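Long-range contacts in rhusiopathiae surface protein B (Erysipelothrix rhusiopathiae, PDB 3V10), which probably binds collagen as a cell-wall-anchored surface adhesin, the chain here being its collagen-binding region: residues T11-N16 / F30-S35; V43-G48 / F99-D104; P190-Q195 / K286-N291; K199-I204 / V246-I251. One frame throughout, in Å; residues are numbered along the deposited sequence.

In the fold
From the N terminus, contact 1 comes first: it closes the short connection between strands 10-16 and 28-35, at one margin of the N-terminal immunoglobulin-like domain. Contact 2 opens after it and joins the loop before strand 50-54 to the end of strand 96-101. The two touch through phenylalanines, F34 of contact 1 meeting F99 and F101 of contact 2. Far along the chain, on the opposite side of its centre, contact 3 spans residues 190 to 291 and brings together two loops of the second domain. Contact 4 is nested inside it, pairing strands 198-204 and 246-251; the centres of contacts 3 and 4 lie about 19 Å apart.

Contact 1. Residues T11-N16 / F30-S35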
loop_
_atom_site.group_PDB
_atom_site.type_symbol
_atom_site.label_atom_id
_atom_site.label_comp_id
_atom_site.label_asym_id
_atom_site.label_seq_id
_atom_site.Cartn_x
_atom_site.Cartn_y
_atom_site.Cartn_z
ATOM N N THR A 11 -7.129 -16.030 -20.075
ATOM C CA THR A 11 -5.875 -16.436 -20.702
ATOM C C THR A 11 -4.599 -16.262 -19.882
ATOM O O THR A 11 -3.548 -16.784 -20.260
ATOM C CB THR A 11 -5.676 -15.677 -22.026
ATOM O OG1 THR A 11 -5.561 -14.276 -21.753
ATOM C CG2 THR A 11 -6.861 -15.906 -22.957
ATOM N N GLN A 12 -4.671 -15.529 -18.775
ATOM C CA GLN A 12 -3.491 -15.314 -17.948
ATOM C C GLN A 12 -3.871 -15.059 -16.499
ATOM O O GLN A 12 -4.904 -14.452 -16.219
ATOM C CB GLN A 12 -2.672 -14.125 -18.475
ATOM C CG GLN A 12 -2.024 -14.364 -19.837
ATOM C CD GLN A 12 -1.283 -13.150 -20.366
ATOM O OE1 GLN A 12 -1.290 -12.083 -19.748
ATOM N NE2 GLN A 12 -0.638 -13.306 -21.519
ATOM N N PHE A 13 -3.031 -15.524 -15.580
ATOM C CA PHE A 13 -3.283 -15.330 -14.157
ATOM C C PHE A 13 -1.996 -15.463 -13.358
ATOM O O PHE A 13 -1.296 -16.472 -13.459
ATOM C CB PHE A 13 -4.312 -16.346 -13.658
ATOM C CG PHE A 13 -4.548 -16.288 -12.178
ATOM C CD1 PHE A 13 -4.789 -15.072 -11.548
ATOM C CD2 PHE A 13 -4.512 -17.447 -11.407
ATOM C CE1 PHE A 13 -4.989 -15.008 -10.170
ATOM C CE2 PHE A 13 -4.712 -17.392 -10.023
ATOM C CZ PHE A 13 -4.949 -16.168 -9.409
ATOM N N ASP A 14 -1.686 -14.448 -12.558
ATOM C CA ASP A 14 -0.471 -14.476 -11.758
ATOM C C ASP A 14 -0.584 -13.638 -10.489
ATOM O O ASP A 14 -1.268 -12.616 -10.465
ATOM C CB ASP A 14 0.707 -13.994 -12.605
ATOM C CG ASP A 14 2.044 -14.331 -11.985
ATOM O OD1 ASP A 14 2.196 -15.464 -11.480
ATOM O OD2 ASP A 14 2.943 -13.469 -12.013
ATOM N N VAL A 15 0.088 -14.084 -9.432
ATOM C CA VAL A 15 0.068 -13.384 -8.152
ATOM C C VAL A 15 1.462 -12.930 -7.732
ATOM O O VAL A 15 2.428 -13.692 -7.804
ATOM C CB VAL A 15 -0.491 -14.283 -7.027
ATOM C CG1 VAL A 15 -0.580 -13.488 -5.728
ATOM C CG2 VAL A 15 -1.851 -14.829 -7.423
ATOM N N ASN A 16 1.554 -11.684 -7.280
ATOM C CA ASN A 16 2.820 -11.112 -6.839
ATOM C C ASN A 16 2.587 -10.281 -5.577
ATOM O O ASN A 16 1.529 -9.678 -5.406
ATOM C CB ASN A 16 3.416 -10.231 -7.945
ATOM C CG ASN A 16 3.907 -11.037 -9.141
ATOM O OD1 ASN A 16 4.925 -11.728 -9.064
ATOM N ND2 ASN A 16 3.181 -10.957 -10.251
ATOM N N PHE A 30 -2.585 -9.039 -8.155
ATOM C CA PHE A 30 -3.195 -10.080 -8.960
ATOM C C PHE A 30 -3.272 -9.566 -10.386
ATOM O O PHE A 30 -3.753 -8.461 -10.630
ATOM C CB PHE A 30 -4.600 -10.402 -8.446
ATOM C CG PHE A 30 -4.610 -11.116 -7.132
ATOM C CD1 PHE A 30 -4.519 -12.502 -7.081
ATOM C CD2 PHE A 30 -4.671 -10.403 -5.941
ATOM C CE1 PHE A 30 -4.490 -13.171 -5.863
ATOM C CE2 PHE A 30 -4.640 -11.061 -4.712
ATOM C CZ PHE A 30 -4.550 -12.450 -4.673
ATOM N N ASN A 31 -2.762 -10.356 -11.322
ATOM C CA ASN A 31 -2.800 -9.986 -12.728
ATOM C C ASN A 31 -3.699 -10.982 -13.443
ATOM O O ASN A 31 -3.545 -12.193 -13.287
ATOM C CB ASN A 31 -1.401 -10.025 -13.335
ATOM C CG ASN A 31 -1.423 -9.844 -14.834
ATOM O OD1 ASN A 31 -1.647 -8.742 -15.338
ATOM N ND2 ASN A 31 -1.207 -10.934 -15.561
ATOM N N LEU A 32 -4.634 -10.467 -14.230
ATOM C CA LEU A 32 -5.574 -11.312 -14.947
ATOM C C LEU A 32 -5.797 -10.818 -16.372
ATOM O O LEU A 32 -5.901 -9.617 -16.621
ATOM C CB LEU A 32 -6.905 -11.337 -14.181
ATOM C CG LEU A 32 -8.062 -12.188 -14.695
ATOM C CD1 LEU A 32 -7.739 -13.668 -14.515
ATOM C CD2 LEU A 32 -9.330 -11.821 -13.929
ATOM N N ALA A 33 -5.863 -11.753 -17.311
ATOM C CA ALA A 33 -6.092 -11.417 -18.705
ATOM C C ALA A 33 -7.253 -12.256 -19.211
ATOM O O ALA A 33 -7.429 -13.397 -18.788
ATOM C CB ALA A 33 -4.838 -11.702 -19.530
ATOM N N PHE A 34 -8.051 -11.688 -20.105
ATOM C CA PHE A 34 -9.175 -12.416 -20.675
ATOM C C PHE A 34 -9.432 -11.999 -22.116
ATOM O O PHE A 34 -8.853 -11.027 -22.612
ATOM C CB PHE A 34 -10.435 -12.221 -19.813
ATOM C CG PHE A 34 -10.917 -10.802 -19.739
ATOM C CD1 PHE A 34 -11.851 -10.324 -20.651
ATOM C CD2 PHE A 34 -10.438 -9.942 -18.754
ATOM C CE1 PHE A 34 -12.301 -9.011 -20.584
ATOM C CE2 PHE A 34 -10.880 -8.626 -18.680
ATOM C CZ PHE A 34 -11.816 -8.161 -19.597
ATOM N N SER A 35 -10.277 -12.757 -22.805
ATOM C CA SER A 35 -10.603 -12.442 -24.185
ATOM C C SER A 35 -11.936 -13.075 -24.533
ATOM O O SER A 35 -12.539 -13.762 -23.706
ATOM C CB SER A 35 -9.517 -12.965 -25.127
ATOM O OG SER A 35 -9.432 -14.378 -25.056
#
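The carbonyl O of A33 is approached by two successive amides of the other strand: T11 N at 2.9 Å and Q12 N at 3.5 Å, both weak bonds. Two residues thus face one, a classic beta bulge, and beyond it the pairing is regular. A33 N donates to Q12 O, while D14 and N31 exchange a pair of backbone bonds, the shorter from N31 N to D14 O at 2.8 Å. On the face of Q12 and A33, Q12 swings its CG beside its own backbone N (chi1 -67°) and runs out extended over the methyl of A33, CB to CB 3.4 Å. The other face is apolar. There F30 and V15 lie side by side, V15 CG2 3.5 Å from F30 CE1, with V15 CG1 over a face of the F30 ring. F13 brings CE1 to the edge of that same ring, 4.0 Å from F30 CD1. L144 and I149 add to this layer, and F30 also touches L117 of strand 112-123. That strand pairs with the far edge of 28-35, making this an antiparallel strand pair at the margin of an immunoglobulin-like beta domain.

Contact 2. Residues V43-G48 / F99-D104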
loop_
_atom_site.group_PDB
_atom_site.type_symbol
_atom_site.label_atom_id
_atom_site.label_comp_id
_atom_site.label_asym_id
_atom_site.label_seq_id
_atom_site.Cartn_x
_atom_site.Cartn_y
_atom_site.Cartn_z
ATOM N N VAL A 43 -17.076 -15.822 -28.457
ATOM C CA VAL A 43 -18.269 -15.325 -27.780
ATOM C C VAL A 43 -18.377 -13.832 -28.070
ATOM O O VAL A 43 -17.393 -13.189 -28.423
ATOM C CB VAL A 43 -18.215 -15.523 -26.235
ATOM C CG1 VAL A 43 -17.964 -16.979 -25.900
ATOM C CG2 VAL A 43 -17.144 -14.617 -25.621
ATOM N N LYS A 44 -19.573 -13.281 -27.904
ATOM C CA LYS A 44 -19.817 -11.862 -28.138
ATOM C C LYS A 44 -20.257 -11.235 -26.804
ATOM O O LYS A 44 -21.380 -11.461 -26.345
ATOM C CB LYS A 44 -20.927 -11.721 -29.192
ATOM C CG LYS A 44 -20.901 -10.440 -30.045
ATOM C CD LYS A 44 -20.111 -10.611 -31.382
ATOM C CE LYS A 44 -18.585 -10.802 -31.181
ATOM N NZ LYS A 44 -18.010 -12.194 -31.062
ATOM N N PHE A 45 -19.369 -10.463 -26.185
ATOM C CA PHE A 45 -19.706 -9.823 -24.918
ATOM C C PHE A 45 -20.773 -8.774 -25.159
ATOM O O PHE A 45 -20.700 -8.006 -26.122
ATOM C CB PHE A 45 -18.460 -9.208 -24.284
ATOM C CG PHE A 45 -17.449 -10.229 -23.832
ATOM C CD1 PHE A 45 -17.822 -11.255 -22.964
ATOM C CD2 PHE A 45 -16.127 -10.159 -24.257
ATOM C CE1 PHE A 45 -16.885 -12.196 -22.526
ATOM C CE2 PHE A 45 -15.186 -11.094 -23.823
ATOM C CZ PHE A 45 -15.566 -12.113 -22.957
ATOM N N LYS A 46 -21.775 -8.773 -24.283
ATOM C CA LYS A 46 -22.901 -7.852 -24.370
ATOM C C LYS A 46 -22.943 -6.956 -23.142
ATOM O O LYS A 46 -22.524 -7.360 -22.054
ATOM C CB LYS A 46 -24.213 -8.634 -24.420
ATOM C CG LYS A 46 -24.274 -9.730 -25.470
ATOM C CD LYS A 46 -24.317 -9.158 -26.870
ATOM C CE LYS A 46 -24.506 -10.269 -27.889
ATOM N NZ LYS A 46 -24.671 -9.747 -29.269
ATOM N N PRO A 47 -23.465 -5.729 -23.294
ATOM C CA PRO A 47 -23.543 -4.821 -22.147
ATOM C C PRO A 47 -24.269 -5.541 -21.013
ATOM O O PRO A 47 -25.348 -6.093 -21.217
ATOM C CB PRO A 47 -24.352 -3.650 -22.692
ATOM C CG PRO A 47 -23.988 -3.636 -24.140
ATOM C CD PRO A 47 -24.013 -5.099 -24.506
ATOM N N GLY A 48 -23.676 -5.547 -19.824
ATOM C CA GLY A 48 -24.306 -6.216 -18.704
ATOM C C GLY A 48 -23.663 -7.549 -18.355
ATOM O O GLY A 48 -23.781 -8.010 -17.219
ATOM N N PHE A 99 -16.814 -7.128 -12.331
ATOM C CA PHE A 99 -16.503 -6.512 -13.614
ATOM C C PHE A 99 -17.741 -6.627 -14.487
ATOM O O PHE A 99 -18.317 -7.707 -14.599
ATOM C CB PHE A 99 -15.326 -7.203 -14.308
ATOM C CG PHE A 99 -15.065 -6.686 -15.701
ATOM C CD1 PHE A 99 -15.814 -7.143 -16.784
ATOM C CD2 PHE A 99 -14.101 -5.710 -15.923
ATOM C CE1 PHE A 99 -15.611 -6.637 -18.063
ATOM C CE2 PHE A 99 -13.886 -5.193 -17.208
ATOM C CZ PHE A 99 -14.644 -5.659 -18.278
ATOM N N GLU A 100 -18.152 -5.516 -15.092
ATOM C CA GLU A 100 -19.321 -5.505 -15.966
ATOM C C GLU A 100 -19.013 -4.783 -17.274
ATOM O O GLU A 100 -18.375 -3.731 -17.278
ATOM C CB GLU A 100 -20.508 -4.825 -15.266
ATOM C CG GLU A 100 -21.742 -4.661 -16.149
ATOM C CD GLU A 100 -22.882 -3.943 -15.443
ATOM O OE1 GLU A 100 -22.628 -2.875 -14.845
ATOM O OE2 GLU A 100 -24.030 -4.436 -15.492
ATOM N N PHE A 101 -19.456 -5.367 -18.384
ATOM C CA PHE A 101 -19.253 -4.775 -19.697
ATOM C C PHE A 101 -20.265 -3.650 -19.898
ATOM O O PHE A 101 -21.438 -3.799 -19.566
ATOM C CB PHE A 101 -19.439 -5.842 -20.782
ATOM C CG PHE A 101 -18.298 -6.819 -20.880
ATOM C CD1 PHE A 101 -17.130 -6.474 -21.548
ATOM C CD2 PHE A 101 -18.394 -8.082 -20.301
ATOM C CE1 PHE A 101 -16.070 -7.371 -21.645
ATOM C CE2 PHE A 101 -17.334 -8.988 -20.390
ATOM C CZ PHE A 101 -16.171 -8.631 -21.064
ATOM N N MET A 102 -19.809 -2.528 -20.444
ATOM C CA MET A 102 -20.683 -1.386 -20.683
ATOM C C MET A 102 -21.213 -1.383 -22.115
ATOM O O MET A 102 -20.780 -2.177 -22.950
ATOM C CB MET A 102 -19.938 -0.076 -20.391
ATOM C CG MET A 102 -19.592 0.138 -18.915
ATOM S SD MET A 102 -21.038 0.387 -17.830
ATOM C CE MET A 102 -21.269 -1.235 -17.178
ATOM N N GLU A 103 -22.152 -0.479 -22.382
ATOM C CA GLU A 103 -22.790 -0.334 -23.689
ATOM C C GLU A 103 -21.879 -0.431 -24.914
ATOM O O GLU A 103 -22.152 -1.193 -25.843
ATOM C CB GLU A 103 -23.535 1.005 -23.742
ATOM C CG GLU A 103 -24.274 1.281 -25.044
ATOM C CD GLU A 103 -25.428 0.327 -25.271
ATOM O OE1 GLU A 103 -26.079 -0.066 -24.277
ATOM O OE2 GLU A 103 -25.693 -0.016 -26.441
ATOM N N ASP A 104 -20.797 0.338 -24.919
ATOM C CA ASP A 104 -19.903 0.351 -26.066
ATOM C C ASP A 104 -19.113 -0.909 -26.377
ATOM O O ASP A 104 -18.293 -0.909 -27.292
ATOM C CB ASP A 104 -18.957 1.541 -25.967
ATOM C CG ASP A 104 -19.669 2.862 -26.191
ATOM O OD1 ASP A 104 -20.174 3.081 -27.312
ATOM O OD2 ASP A 104 -19.731 3.677 -25.245
HETATM O O HOH W 1 -25.226 -7.439 -15.071
#
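F45 and F101 stack face against face in an offset arrangement, ring centroids 4.3 Å apart and planes 16° from parallel. F101 CZ sits over the centre of the F45 ring, 3.4 Å from F45 CG, whereas F45 CB stands almost on the normal of the F101 ring in a CH-pi contact. Both phenylalanines turn CG to lie beside the backbone N (chi1 -67° for F45, -74° for F101), which sets the two rings one over the other. V43 CG2 lies against the other face of F45, and F99 CE1 lies over the centre of the other face of F101. The series belongs to the aromatic core of the immunoglobulin-like domain, where F51 stacks on F99 and Y4 meets F45 edge-to-face. Past F45 along the chain, the loop that leads into strand 50-54 is fastened to the end of strand 96-101 by G48 N donating to F101 O at 2.9 Å. P47 lays its ring beside the start of the 3-10 segment at E103, with P47 CG 3.5 Å from E103 O. E100 is extended and carries OE2 to 3.7 Å from G48 CA; one water donates to both G48 O (2.7 Å) and E100 OE2 (3.3 Å).

Contact 3. Residues P190-Q195 / K286-N291; sequences PKEAVQ and KDESGN
E192 reaches across with its carboxylate, and OE1 accepts the backbone N of E288 at 3.2 Å, met nearly head-on to the C-O bond. Its CG lies beside its own backbone N (chi1 -81°) and the rest of the chain is extended, which carries OE1 past D287 CB to that amide. The E192 and E288 side chains cross at about a right angle, E192 OE1 3.4 Å from E288 CG. E192 OE1 and E288 OE1 remain 4.4 Å apart, and the like charges would probably disfavour each other somewhat. A193, the centre of an inverse gamma turn, offers its carbonyl O to E288 CA in a CA-H...O contact. V194 sets CB against K286 O, while elsewhere its side chain touches F166 and A256. Q195 closes the segment with a backbone bond from its N to K286 O at 3.0 Å; a weak second bond runs from the same N to D287 O. Bent at chi2 (-58°), Q195 folds back so that NE2 donates to A193 O at 2.9 Å, and Q195 CG lies 3.1 Å from D287 O. In the other segment, D287 OD1 takes the amide of N291 and, weakly, that of S289, tying the turn to its own first residue; D287 N is bonded to N291 O. The whole joins the loop ahead of strand 198-204 to a type I beta turn, D287 to G290, in the hairpin connecting strands 276-286 and 292-293 of the collagen-binding domain.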
loop_
_atom_site.group_PDB
_atom_site.type_symbol
_atom_site.label_atom_id
_atom_site.label_comp_id
_atom_site.label_asym_id
_atom_site.label_seq_id
_atom_site.Cartn_x
_atom_site.Cartn_y
_atom_site.Cartn_z
ATOM N N PRO A 190 14.533 4.170 21.831
ATOM C CA PRO A 190 15.229 3.727 23.048
ATOM C C PRO A 190 15.126 4.705 24.213
ATOM O O PRO A 190 15.389 4.337 25.364
ATOM C CB PRO A 190 16.676 3.568 22.585
ATOM C CG PRO A 190 16.540 3.252 21.128
ATOM C CD PRO A 190 15.469 4.214 20.695
ATOM N N LYS A 191 14.760 5.948 23.909
ATOM C CA LYS A 191 14.641 6.997 24.917
ATOM C C LYS A 191 16.036 7.319 25.448
ATOM O O LYS A 191 16.258 7.403 26.657
ATOM C CB LYS A 191 13.742 6.543 26.068
ATOM C CG LYS A 191 12.315 6.190 25.688
ATOM C CD LYS A 191 11.464 7.416 25.446
ATOM C CE LYS A 191 9.992 7.094 25.678
ATOM N NZ LYS A 191 9.557 5.882 24.925
ATOM N N GLU A 192 16.978 7.496 24.532
ATOM C CA GLU A 192 18.351 7.800 24.888
ATOM C C GLU A 192 18.573 9.238 25.374
ATOM O O GLU A 192 17.811 10.152 25.065
ATOM C CB GLU A 192 19.262 7.522 23.686
ATOM C CG GLU A 192 19.683 6.092 23.415
ATOM C CD GLU A 192 20.806 6.066 22.382
ATOM O OE1 GLU A 192 21.599 7.034 22.323
ATOM O OE2 GLU A 192 20.921 5.084 21.627
ATOM N N ALA A 193 19.633 9.409 26.156
ATOM C CA ALA A 193 20.015 10.715 26.662
ATOM C C ALA A 193 21.062 11.162 25.651
ATOM O O ALA A 193 22.260 11.087 25.911
ATOM C CB ALA A 193 20.631 10.572 28.048
ATOM N N VAL A 194 20.604 11.582 24.475
ATOM C CA VAL A 194 21.509 12.019 23.411
ATOM C C VAL A 194 22.394 13.164 23.868
ATOM O O VAL A 194 21.986 13.993 24.679
ATOM C CB VAL A 194 20.732 12.458 22.143
ATOM C CG1 VAL A 194 19.987 11.269 21.560
ATOM C CG2 VAL A 194 19.767 13.590 22.483
ATOM N N GLN A 195 23.610 13.213 23.337
ATOM C CA GLN A 195 24.554 14.247 23.730
ATOM C C GLN A 195 24.642 15.460 22.804
ATOM O O GLN A 195 25.603 16.223 22.874
ATOM C CB GLN A 195 25.944 13.631 23.917
ATOM C CG GLN A 195 25.999 12.557 24.992
ATOM C CD GLN A 195 25.562 13.066 26.352
ATOM O OE1 GLN A 195 26.088 14.058 26.854
ATOM N NE2 GLN A 195 24.597 12.383 26.957
ATOM N N LYS A 286 24.595 12.914 18.387
ATOM C CA LYS A 286 25.639 12.267 19.180
ATOM C C LYS A 286 24.856 11.338 20.104
ATOM O O LYS A 286 23.918 11.785 20.762
ATOM C CB LYS A 286 26.411 13.293 20.014
ATOM C CG LYS A 286 27.505 14.037 19.260
ATOM C CD LYS A 286 28.160 15.078 20.156
ATOM C CE LYS A 286 29.226 15.884 19.418
ATOM N NZ LYS A 286 30.591 15.301 19.555
ATOM N N ASP A 287 25.207 10.054 20.143
ATOM C CA ASP A 287 24.478 9.126 21.001
ATOM C C ASP A 287 24.736 9.409 22.476
ATOM O O ASP A 287 25.434 10.361 22.822
ATOM C CB ASP A 287 24.819 7.662 20.674
ATOM C CG ASP A 287 26.307 7.362 20.748
ATOM O OD1 ASP A 287 27.010 7.985 21.570
ATOM O OD2 ASP A 287 26.768 6.482 19.986
ATOM N N GLU A 288 24.158 8.588 23.344
ATOM C CA GLU A 288 24.317 8.777 24.786
ATOM C C GLU A 288 25.765 8.654 25.249
ATOM O O GLU A 288 26.115 9.141 26.324
ATOM C CB GLU A 288 23.440 7.783 25.549
ATOM C CG GLU A 288 23.557 6.355 25.056
ATOM C CD GLU A 288 22.792 5.370 25.917
ATOM O OE1 GLU A 288 21.765 5.765 26.503
ATOM O OE2 GLU A 288 23.212 4.195 25.993
ATOM N N SER A 289 26.603 8.010 24.440
ATOM C CA SER A 289 28.018 7.849 24.780
ATOM C C SER A 289 28.827 9.052 24.305
ATOM O O SER A 289 30.018 9.157 24.589
ATOM C CB SER A 289 28.582 6.576 24.148
ATOM O OG SER A 289 27.962 5.420 24.678
ATOM N N GLY A 290 28.172 9.950 23.574
ATOM C CA GLY A 290 28.833 11.145 23.077
ATOM C C GLY A 290 29.471 10.986 21.710
ATOM O O GLY A 290 30.226 11.849 21.264
ATOM N N ASN A 291 29.171 9.883 21.039
ATOM C CA ASN A 291 29.740 9.633 19.722
ATOM C C ASN A 291 28.798 10.043 18.609
ATOM O O ASN A 291 27.598 9.778 18.666
ATOM C CB ASN A 291 30.105 8.160 19.594
ATOM C CG ASN A 291 31.041 7.712 20.690
ATOM O OD1 ASN A 291 32.064 8.353 20.940
ATOM N ND2 ASN A 291 30.699 6.619 21.356
#

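Contact 4. Residues K199-I204 / V246-I251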
loop_
_atom_site.group_PDB
_atom_site.type_symbol
_atom_site.label_atom_id
_atom_site.label_comp_id
_atom_site.label_asym_id
_atom_site.label_seq_id
_atom_site.Cartn_x
_atom_site.Cartn_y
_atom_site.Cartn_z
ATOM N N LYS A 199 18.910 15.861 14.289
ATOM C CA LYS A 199 18.395 16.427 13.045
ATOM C C LYS A 199 18.117 15.354 12.009
ATOM O O LYS A 199 18.951 14.492 11.758
ATOM C CB LYS A 199 19.382 17.448 12.462
ATOM C CG LYS A 199 18.881 18.125 11.184
ATOM C CD LYS A 199 19.813 19.249 10.736
ATOM C CE LYS A 199 19.245 19.980 9.527
ATOM N NZ LYS A 199 20.183 21.033 9.035
ATOM N N VAL A 200 16.930 15.409 11.416
ATOM C CA VAL A 200 16.549 14.451 10.385
ATOM C C VAL A 200 16.169 15.236 9.142
ATOM O O VAL A 200 15.403 16.188 9.222
ATOM C CB VAL A 200 15.322 13.603 10.796
ATOM C CG1 VAL A 200 14.869 12.730 9.605
ATOM C CG2 VAL A 200 15.668 12.732 11.988
ATOM N N ILE A 201 16.737 14.862 8.002
ATOM C CA ILE A 201 16.387 15.522 6.754
ATOM C C ILE A 201 15.727 14.439 5.911
ATOM O O ILE A 201 16.365 13.467 5.504
ATOM C CB ILE A 201 17.617 16.099 6.022
ATOM C CG1 ILE A 201 18.286 17.169 6.892
ATOM C CG2 ILE A 201 17.179 16.728 4.698
ATOM C CD1 ILE A 201 19.486 17.830 6.243
ATOM N N ASP A 202 14.429 14.608 5.686
ATOM C CA ASP A 202 13.652 13.644 4.926
ATOM C C ASP A 202 13.344 14.173 3.535
ATOM O O ASP A 202 12.798 15.263 3.384
ATOM C CB ASP A 202 12.347 13.338 5.668
ATOM C CG ASP A 202 11.519 12.276 4.972
ATOM O OD1 ASP A 202 11.269 12.414 3.757
ATOM O OD2 ASP A 202 11.110 11.310 5.642
ATOM N N THR A 203 13.698 13.398 2.517
ATOM C CA THR A 203 13.438 13.800 1.144
ATOM C C THR A 203 12.418 12.873 0.509
ATOM O O THR A 203 12.708 11.710 0.237
ATOM C CB THR A 203 14.716 13.778 0.292
ATOM O OG1 THR A 203 15.658 14.731 0.808
ATOM C CG2 THR A 203 14.383 14.147 -1.149
ATOM N N ILE A 204 11.216 13.391 0.278
ATOM C CA ILE A 204 10.160 12.594 -0.335
ATOM C C ILE A 204 10.516 12.388 -1.797
ATOM O O ILE A 204 10.849 13.343 -2.504
ATOM C CB ILE A 204 8.800 13.306 -0.216
ATOM C CG1 ILE A 204 8.435 13.449 1.262
ATOM C CG2 ILE A 204 7.718 12.525 -0.966
ATOM C CD1 ILE A 204 7.307 14.427 1.522
ATOM N N VAL A 246 11.329 18.329 0.767
ATOM C CA VAL A 246 12.149 18.160 1.957
ATOM C C VAL A 246 11.490 18.533 3.281
ATOM O O VAL A 246 11.110 19.679 3.496
ATOM C CB VAL A 246 13.458 18.973 1.836
ATOM C CG1 VAL A 246 14.379 18.633 3.006
ATOM C CG2 VAL A 246 14.145 18.679 0.494
ATOM N N LEU A 247 11.367 17.547 4.167
ATOM C CA LEU A 247 10.781 17.741 5.488
ATOM C C LEU A 247 11.927 17.550 6.479
ATOM O O LEU A 247 12.574 16.498 6.507
ATOM C CB LEU A 247 9.666 16.717 5.733
ATOM C CG LEU A 247 8.872 16.809 7.041
ATOM C CD1 LEU A 247 7.546 16.049 6.890
ATOM C CD2 LEU A 247 9.698 16.234 8.182
ATOM N N THR A 248 12.189 18.580 7.272
ATOM C CA THR A 248 13.281 18.537 8.232
ATOM C C THR A 248 12.764 18.606 9.656
ATOM O O THR A 248 11.884 19.403 9.966
ATOM C CB THR A 248 14.254 19.715 7.996
ATOM O OG1 THR A 248 14.693 19.694 6.634
ATOM C CG2 THR A 248 15.466 19.623 8.933
ATOM N N VAL A 249 13.313 17.753 10.515
ATOM C CA VAL A 249 12.928 17.712 11.915
ATOM C C VAL A 249 14.180 17.983 12.731
ATOM O O VAL A 249 15.185 17.282 12.587
ATOM C CB VAL A 249 12.371 16.321 12.313
ATOM C CG1 VAL A 249 11.968 16.310 13.789
ATOM C CG2 VAL A 249 11.182 15.971 11.433
ATOM N N MET A 250 14.119 19.009 13.574
ATOM C CA MET A 250 15.241 19.373 14.423
ATOM C C MET A 250 14.781 19.354 15.875
ATOM O O MET A 250 13.769 19.971 16.227
ATOM C CB MET A 250 15.776 20.760 14.031
ATOM C CG MET A 250 16.474 20.775 12.673
ATOM S SD MET A 250 16.898 22.436 12.047
ATOM C CE MET A 250 15.509 22.715 10.978
ATOM N N ILE A 251 15.507 18.624 16.714
ATOM C CA ILE A 251 15.160 18.520 18.128
ATOM C C ILE A 251 16.355 18.844 19.022
ATOM O O ILE A 251 17.366 18.142 19.002
ATOM C CB ILE A 251 14.665 17.102 18.478
ATOM C CG1 ILE A 251 13.534 16.693 17.532
ATOM C CG2 ILE A 251 14.174 17.066 19.926
ATOM C CD1 ILE A 251 13.088 15.255 17.695
#
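K199, V246 and L247 give up the most surface where strands 198-204 and 246-251 run antiparallel, part of a beta sheet of the collagen-binding domain, whose immunoglobulin-like fold is of the DEv-IgG kind. K199 stretches out fully, CG anti to the backbone N (chi1 -178°), and lies alongside M250, pointing the same way, with their CG atoms 3.9 Å apart. Further out, K199 CE passes across T248 CG2 at 3.8 Å. V246 lies at the other end of the same face. V246 CG1, also anti to its backbone N (chi1 -172°), meets I201 CG2 at 3.8 Å, and V246 CA sends a CA-H...O contact to D202 O. L247 points to the opposite face, with V200, D202 and V249, and packs inward on L210, I215 and Y265. Its backbone exchanges a pair of bonds with D202, D202 N to L247 O and L247 N to D202 O, both 2.8 Å. V200 and V249 form the second such pair. Strand 276-286 continues the sheet beyond 198-204, and strand 239-243 beyond 246-251. D202 is a buried acid on the inward face, and its OD2 accepts hydrogen bonds from N279 ND2 and from Y265 OH. D202 CB rests 3.3 Å from L247 O.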